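Local coordinates for protein fiber (Murine adenovirus 2, PDB 5NBH) that forms the distal, trimeric head-bearing end of the viral fibre, binds N-acetylglucosamine and probably serves in attachment to host cells, at residues R112-G125 and P222-I236. Numbering follows the deposited sequence.
Sequences RFGTTVLFNIDVTG and PIFQMSFMYESQIGI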
loop_
_atom_site.group_PDB
_atom_site.type_symbol
_atom_site.label_atom_id
_atom_site.label_comp_id
_atom_site.label_asym_id
_atom_site.label_seq_id
_atom_site.Cartn_x
_atom_site.Cartn_y
_atom_site.Cartn_z
ATOM N N ARG A 112 -7.844 0.839 -1.656
ATOM C CA ARG A 112 -8.432 1.451 -0.494
ATOM C C ARG A 112 -8.073 0.628 0.745
ATOM O O ARG A 112 -8.282 -0.586 0.765
ATOM C CB ARG A 112 -9.962 1.521 -0.717
ATOM C CG ARG A 112 -10.815 1.912 0.464
ATOM C CD ARG A 112 -10.687 3.357 0.849
ATOM N NE ARG A 112 -11.395 3.550 2.108
ATOM C CZ ARG A 112 -12.580 4.134 2.291
ATOM N NH1 ARG A 112 -13.248 4.720 1.299
ATOM N NH2 ARG A 112 -13.080 4.160 3.517
ATOM N N PHE A 113 -7.528 1.288 1.751
ATOM C CA PHE A 113 -7.337 0.675 3.082
ATOM C C PHE A 113 -7.454 1.756 4.126
ATOM O O PHE A 113 -6.962 2.882 3.943
ATOM C CB PHE A 113 -5.981 -0.014 3.194
ATOM C CG PHE A 113 -4.881 0.696 2.469
ATOM C CD1 PHE A 113 -4.319 1.834 2.974
ATOM C CD2 PHE A 113 -4.386 0.189 1.284
ATOM C CE1 PHE A 113 -3.307 2.490 2.294
ATOM C CE2 PHE A 113 -3.380 0.841 0.592
ATOM C CZ PHE A 113 -2.845 1.997 1.103
ATOM N N GLY A 114 -8.110 1.442 5.222
ATOM C CA GLY A 114 -8.585 2.468 6.108
ATOM C C GLY A 114 -9.465 3.369 5.250
ATOM O O GLY A 114 -10.281 2.875 4.439
ATOM N N THR A 115 -9.251 4.658 5.363
ATOM C CA THR A 115 -9.917 5.653 4.498
ATOM C C THR A 115 -8.971 6.195 3.436
ATOM O O THR A 115 -9.309 7.131 2.730
ATOM C CB THR A 115 -10.443 6.827 5.341
ATOM O OG1 THR A 115 -9.376 7.391 6.088
ATOM C CG2 THR A 115 -11.513 6.359 6.300
ATOM N N THR A 116 -7.803 5.588 3.306
ATOM C CA THR A 116 -6.787 6.010 2.351
ATOM C C THR A 116 -6.929 5.338 1.013
ATOM O O THR A 116 -7.269 4.144 0.935
ATOM C CB THR A 116 -5.399 5.683 2.945
ATOM O OG1 THR A 116 -5.285 6.372 4.187
ATOM C CG2 THR A 116 -4.330 6.133 2.085
ATOM N N VAL A 117 -6.668 6.080 -0.065
ATOM C CA VAL A 117 -6.637 5.490 -1.389
ATOM C C VAL A 117 -5.240 5.667 -1.989
ATOM O O VAL A 117 -4.743 6.794 -2.078
ATOM C CB VAL A 117 -7.715 6.104 -2.325
ATOM C CG1 VAL A 117 -7.657 5.436 -3.677
ATOM C CG2 VAL A 117 -9.111 5.984 -1.669
ATOM N N LEU A 118 -4.618 4.563 -2.389
ATOM C CA LEU A 118 -3.358 4.572 -3.139
ATOM C C LEU A 118 -3.697 4.443 -4.609
ATOM O O LEU A 118 -4.231 3.424 -5.040
ATOM C CB LEU A 118 -2.444 3.410 -2.675
ATOM C CG LEU A 118 -1.128 3.172 -3.417
ATOM C CD1 LEU A 118 -0.252 4.385 -3.423
ATOM C CD2 LEU A 118 -0.391 1.980 -2.804
ATOM N N PHE A 119 -3.419 5.488 -5.390
ATOM C CA PHE A 119 -3.707 5.508 -6.816
ATOM C C PHE A 119 -2.426 5.188 -7.567
ATOM O O PHE A 119 -1.407 5.788 -7.278
ATOM C CB PHE A 119 -4.224 6.911 -7.202
ATOM C CG PHE A 119 -4.482 7.097 -8.669
ATOM C CD1 PHE A 119 -3.452 7.465 -9.543
ATOM C CD2 PHE A 119 -5.730 6.837 -9.193
ATOM C CE1 PHE A 119 -3.673 7.591 -10.903
ATOM C CE2 PHE A 119 -5.958 6.983 -10.550
ATOM C CZ PHE A 119 -4.933 7.357 -11.398
ATOM N N ASN A 120 -2.478 4.226 -8.471
ATOM C CA ASN A 120 -1.351 3.861 -9.309
ATOM C C ASN A 120 -1.794 3.815 -10.739
ATOM O O ASN A 120 -2.829 3.258 -11.043
ATOM C CB ASN A 120 -0.819 2.479 -8.948
ATOM C CG ASN A 120 0.446 2.143 -9.700
ATOM O OD1 ASN A 120 1.499 2.743 -9.458
ATOM N ND2 ASN A 120 0.361 1.155 -10.609
ATOM N N ILE A 121 -0.997 4.390 -11.625
ATOM C CA ILE A 121 -1.265 4.344 -13.043
ATOM C C ILE A 121 0.013 4.037 -13.818
ATOM O O ILE A 121 1.090 4.497 -13.473
ATOM C CB ILE A 121 -1.927 5.656 -13.554
ATOM C CG1 ILE A 121 -2.442 5.480 -14.977
ATOM C CG2 ILE A 121 -0.992 6.849 -13.411
ATOM C CD1 ILE A 121 -3.393 6.604 -15.398
ATOM N N ASP A 122 -0.148 3.251 -14.864
ATOM C CA ASP A 122 0.936 2.903 -15.777
ATOM C C ASP A 122 0.475 3.368 -17.137
ATOM O O ASP A 122 -0.476 2.816 -17.662
ATOM C CB ASP A 122 1.099 1.397 -15.758
ATOM C CG ASP A 122 2.415 0.976 -16.271
ATOM O OD1 ASP A 122 3.276 0.651 -15.442
ATOM O OD2 ASP A 122 2.607 1.040 -17.489
ATOM N N VAL A 123 1.094 4.412 -17.686
ATOM C CA VAL A 123 0.599 5.066 -18.904
ATOM C C VAL A 123 1.561 4.716 -20.010
ATOM O O VAL A 123 2.756 4.873 -19.851
ATOM C CB VAL A 123 0.563 6.609 -18.755
ATOM C CG1 VAL A 123 0.142 7.304 -20.059
ATOM C CG2 VAL A 123 -0.364 7.031 -17.634
ATOM N N THR A 124 1.059 4.218 -21.123
ATOM C CA THR A 124 1.905 3.970 -22.287
ATOM C C THR A 124 1.341 4.784 -23.454
ATOM O O THR A 124 0.386 4.384 -24.128
ATOM C CB THR A 124 1.977 2.486 -22.657
ATOM O OG1 THR A 124 2.450 1.735 -21.533
ATOM C CG2 THR A 124 2.929 2.259 -23.813
ATOM N N GLY A 125 1.920 5.965 -23.629
ATOM C CA GLY A 125 1.604 6.852 -24.764
ATOM C C GLY A 125 2.115 6.314 -26.090
ATOM O O GLY A 125 3.101 5.563 -26.155
ATOM N N PRO A 222 4.992 9.733 -23.829
ATOM C CA PRO A 222 4.668 9.707 -22.400
ATOM C C PRO A 222 4.412 8.264 -21.955
ATOM O O PRO A 222 3.344 7.721 -22.162
ATOM C CB PRO A 222 3.451 10.637 -22.285
ATOM C CG PRO A 222 2.829 10.611 -23.648
ATOM C CD PRO A 222 3.923 10.335 -24.647
ATOM N N ILE A 223 5.455 7.640 -21.433
ATOM C CA ILE A 223 5.419 6.260 -21.007
ATOM C C ILE A 223 6.043 6.241 -19.620
ATOM O O ILE A 223 7.241 6.401 -19.495
ATOM C CB ILE A 223 6.225 5.344 -21.946
ATOM C CG1 ILE A 223 5.636 5.399 -23.344
ATOM C CG2 ILE A 223 6.230 3.916 -21.408
ATOM C CD1 ILE A 223 6.346 4.513 -24.358
ATOM N N PHE A 224 5.205 6.103 -18.597
ATOM C CA PHE A 224 5.610 6.255 -17.207
ATOM C C PHE A 224 4.643 5.574 -16.248
ATOM O O PHE A 224 3.530 5.292 -16.655
ATOM C CB PHE A 224 5.697 7.736 -16.841
ATOM C CG PHE A 224 4.404 8.476 -16.966
ATOM C CD1 PHE A 224 4.025 9.054 -18.177
ATOM C CD2 PHE A 224 3.572 8.633 -15.879
ATOM C CE1 PHE A 224 2.835 9.769 -18.287
ATOM C CE2 PHE A 224 2.385 9.338 -15.989
ATOM C CZ PHE A 224 2.008 9.894 -17.194
ATOM N N GLN A 225 5.083 5.336 -15.000
ATOM C CA GLN A 225 4.231 4.878 -13.886
ATOM C C GLN A 225 4.303 5.959 -12.805
ATOM O O GLN A 225 5.347 6.592 -12.597
ATOM C CB GLN A 225 4.671 3.497 -13.274
ATOM C CG GLN A 225 3.760 2.963 -12.128
ATOM C CD GLN A 225 4.111 1.570 -11.525
ATOM O OE1 GLN A 225 4.613 1.487 -10.401
ATOM N NE2 GLN A 225 3.721 0.503 -12.205
ATOM N N MET A 226 3.181 6.226 -12.161
ATOM C CA MET A 226 3.196 7.061 -10.963
ATOM C C MET A 226 2.066 6.745 -10.021
ATOM O O MET A 226 1.078 6.165 -10.394
ATOM C CB MET A 226 3.249 8.559 -11.257
ATOM C CG MET A 226 2.119 9.209 -12.019
ATOM S SD MET A 226 1.978 10.869 -11.307
ATOM C CE MET A 226 1.379 10.267 -9.733
ATOM N N SER A 227 2.294 7.081 -8.766
ATOM C CA SER A 227 1.330 6.778 -7.731
ATOM C C SER A 227 1.291 7.940 -6.804
ATOM O O SER A 227 2.274 8.680 -6.684
ATOM C CB SER A 227 1.670 5.443 -7.019
ATOM O OG SER A 227 2.725 5.591 -6.134
ATOM N N PHE A 228 0.161 8.108 -6.150
ATOM C CA PHE A 228 0.005 9.087 -5.077
ATOM C C PHE A 228 -1.095 8.605 -4.143
ATOM O O PHE A 228 -1.864 7.721 -4.511
ATOM C CB PHE A 228 -0.299 10.501 -5.641
ATOM C CG PHE A 228 -1.610 10.608 -6.372
ATOM C CD1 PHE A 228 -1.686 10.370 -7.734
ATOM C CD2 PHE A 228 -2.766 10.994 -5.709
ATOM C CE1 PHE A 228 -2.882 10.486 -8.427
ATOM C CE2 PHE A 228 -3.969 11.091 -6.398
ATOM C CZ PHE A 228 -4.031 10.820 -7.740
ATOM N N MET A 229 -1.187 9.189 -2.956
ATOM C CA MET A 229 -2.239 8.857 -2.014
ATOM C C MET A 229 -3.197 10.029 -1.773
ATOM O O MET A 229 -2.803 11.174 -1.793
ATOM C CB MET A 229 -1.612 8.395 -0.705
ATOM C CG MET A 229 -0.936 7.044 -0.895
ATOM S SD MET A 229 -0.108 6.274 0.505
ATOM C CE MET A 229 -1.002 6.939 1.848
ATOM N N TYR A 230 -4.444 9.690 -1.527
ATOM C CA TYR A 230 -5.435 10.624 -1.076
ATOM C C TYR A 230 -6.377 9.963 -0.077
ATOM O O TYR A 230 -6.213 8.787 0.280
ATOM C CB TYR A 230 -6.143 11.240 -2.313
ATOM C CG TYR A 230 -7.062 10.350 -3.119
ATOM C CD1 TYR A 230 -6.589 9.611 -4.215
ATOM C CD2 TYR A 230 -8.423 10.259 -2.805
ATOM C CE1 TYR A 230 -7.443 8.823 -4.980
ATOM C CE2 TYR A 230 -9.279 9.478 -3.564
ATOM C CZ TYR A 230 -8.790 8.755 -4.634
ATOM O OH TYR A 230 -9.614 7.985 -5.418
ATOM N N GLU A 231 -7.352 10.730 0.402
ATOM C CA GLU A 231 -8.300 10.259 1.386
ATOM C C GLU A 231 -9.708 10.172 0.800
ATOM O O GLU A 231 -10.121 11.071 0.011
ATOM C CB GLU A 231 -8.269 11.211 2.580
ATOM C CG GLU A 231 -8.886 10.618 3.819
ATOM C CD GLU A 231 -8.364 11.249 5.083
ATOM O OE1 GLU A 231 -7.742 12.348 5.009
ATOM O OE2 GLU A 231 -8.605 10.640 6.142
ATOM N N SER A 232 -10.436 9.123 1.178
ATOM C CA SER A 232 -11.852 9.041 0.850
ATOM C C SER A 232 -12.692 9.438 2.049
ATOM O O SER A 232 -12.382 9.084 3.193
ATOM C CB SER A 232 -12.257 7.680 0.318
ATOM O OG SER A 232 -13.673 7.572 0.120
ATOM N N GLN A 233 -13.758 10.180 1.747
ATOM C CA GLN A 233 -14.761 10.594 2.725
ATOM C C GLN A 233 -15.750 9.464 3.061
ATOM O O GLN A 233 -16.503 9.568 4.049
ATOM C CB GLN A 233 -15.545 11.814 2.176
ATOM C CG GLN A 233 -16.318 11.571 0.867
ATOM C CD GLN A 233 -17.282 12.692 0.509
ATOM O OE1 GLN A 233 -17.479 13.622 1.287
ATOM N NE2 GLN A 233 -17.875 12.618 -0.691
ATOM N N ILE A 234 -15.770 8.415 2.229
ATOM C CA ILE A 234 -16.813 7.421 2.252
ATOM C C ILE A 234 -16.315 6.278 3.089
ATOM O O ILE A 234 -15.374 5.568 2.695
ATOM C CB ILE A 234 -17.178 6.883 0.855
ATOM C CG1 ILE A 234 -17.488 8.013 -0.130
ATOM C CG2 ILE A 234 -18.356 5.918 0.969
ATOM C CD1 ILE A 234 -18.770 8.787 0.125
ATOM N N GLY A 235 -16.952 6.107 4.247
ATOM C CA GLY A 235 -16.693 4.950 5.083
ATOM C C GLY A 235 -17.292 3.700 4.475
ATOM O O GLY A 235 -18.393 3.715 3.926
ATOM N N ILE A 236 -16.557 2.603 4.591
ATOM C CA ILE A 236 -17.057 1.294 4.217
ATOM C C ILE A 236 -17.819 0.792 5.447
ATOM O O ILE A 236 -17.208 0.458 6.469
ATOM C CB ILE A 236 -15.900 0.338 3.879
ATOM C CG1 ILE A 236 -15.089 0.876 2.692
ATOM C CG2 ILE A 236 -16.431 -1.067 3.590
ATOM C CD1 ILE A 236 -13.629 0.493 2.749
HETATM O O HOH W 1 4.011 2.895 -8.496
#
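Thr116–Thr124 and Ile223–Glu231 pair as antiparallel strands, their axes 4.6 Å apart at closest approach; backbone hydrogen bonds run from Ser232 N on Thr115 O (2.8 Å) to Gly125 N on Pro222 O. They form one border of the ABCJ sheet in the fibre head's two-sheet sandwich, with strand 223-231 outermost within the chain. On the face turned to the GHID sheet, Val117, Phe119 and Val123 each lay CB over the ring of the cross-strand partner, Tyr230, Phe228 or Phe224. Those three rings share a chi1 of 61 to 70°, which sets CG between backbone N and carbonyl carbon and swings each ring across to its neighbour. Phe119 CD1 comes 3.3 Å from Phe228 CE1, the ring planes inclined at 31°. The other face meets the trimer partners: Gln225 NE2 donates to Asp122 OD1 at 3.3 Å, on its anti lone pair, and also bonds Met229 O of the third subunit. Pro222 lies beside Gln133 of the N-acetylglucosamine site. Beyond the type II' turn Phe113–Thr116, Arg112 holds the C-terminal tail: NH1 (2.7 Å) and NH2 (2.8 Å) both grip Ile234 O in the guanidinium plane, while Ile236 CD1 sits over one guanidinium face, toward its rim, and NE bonds Gly114 O.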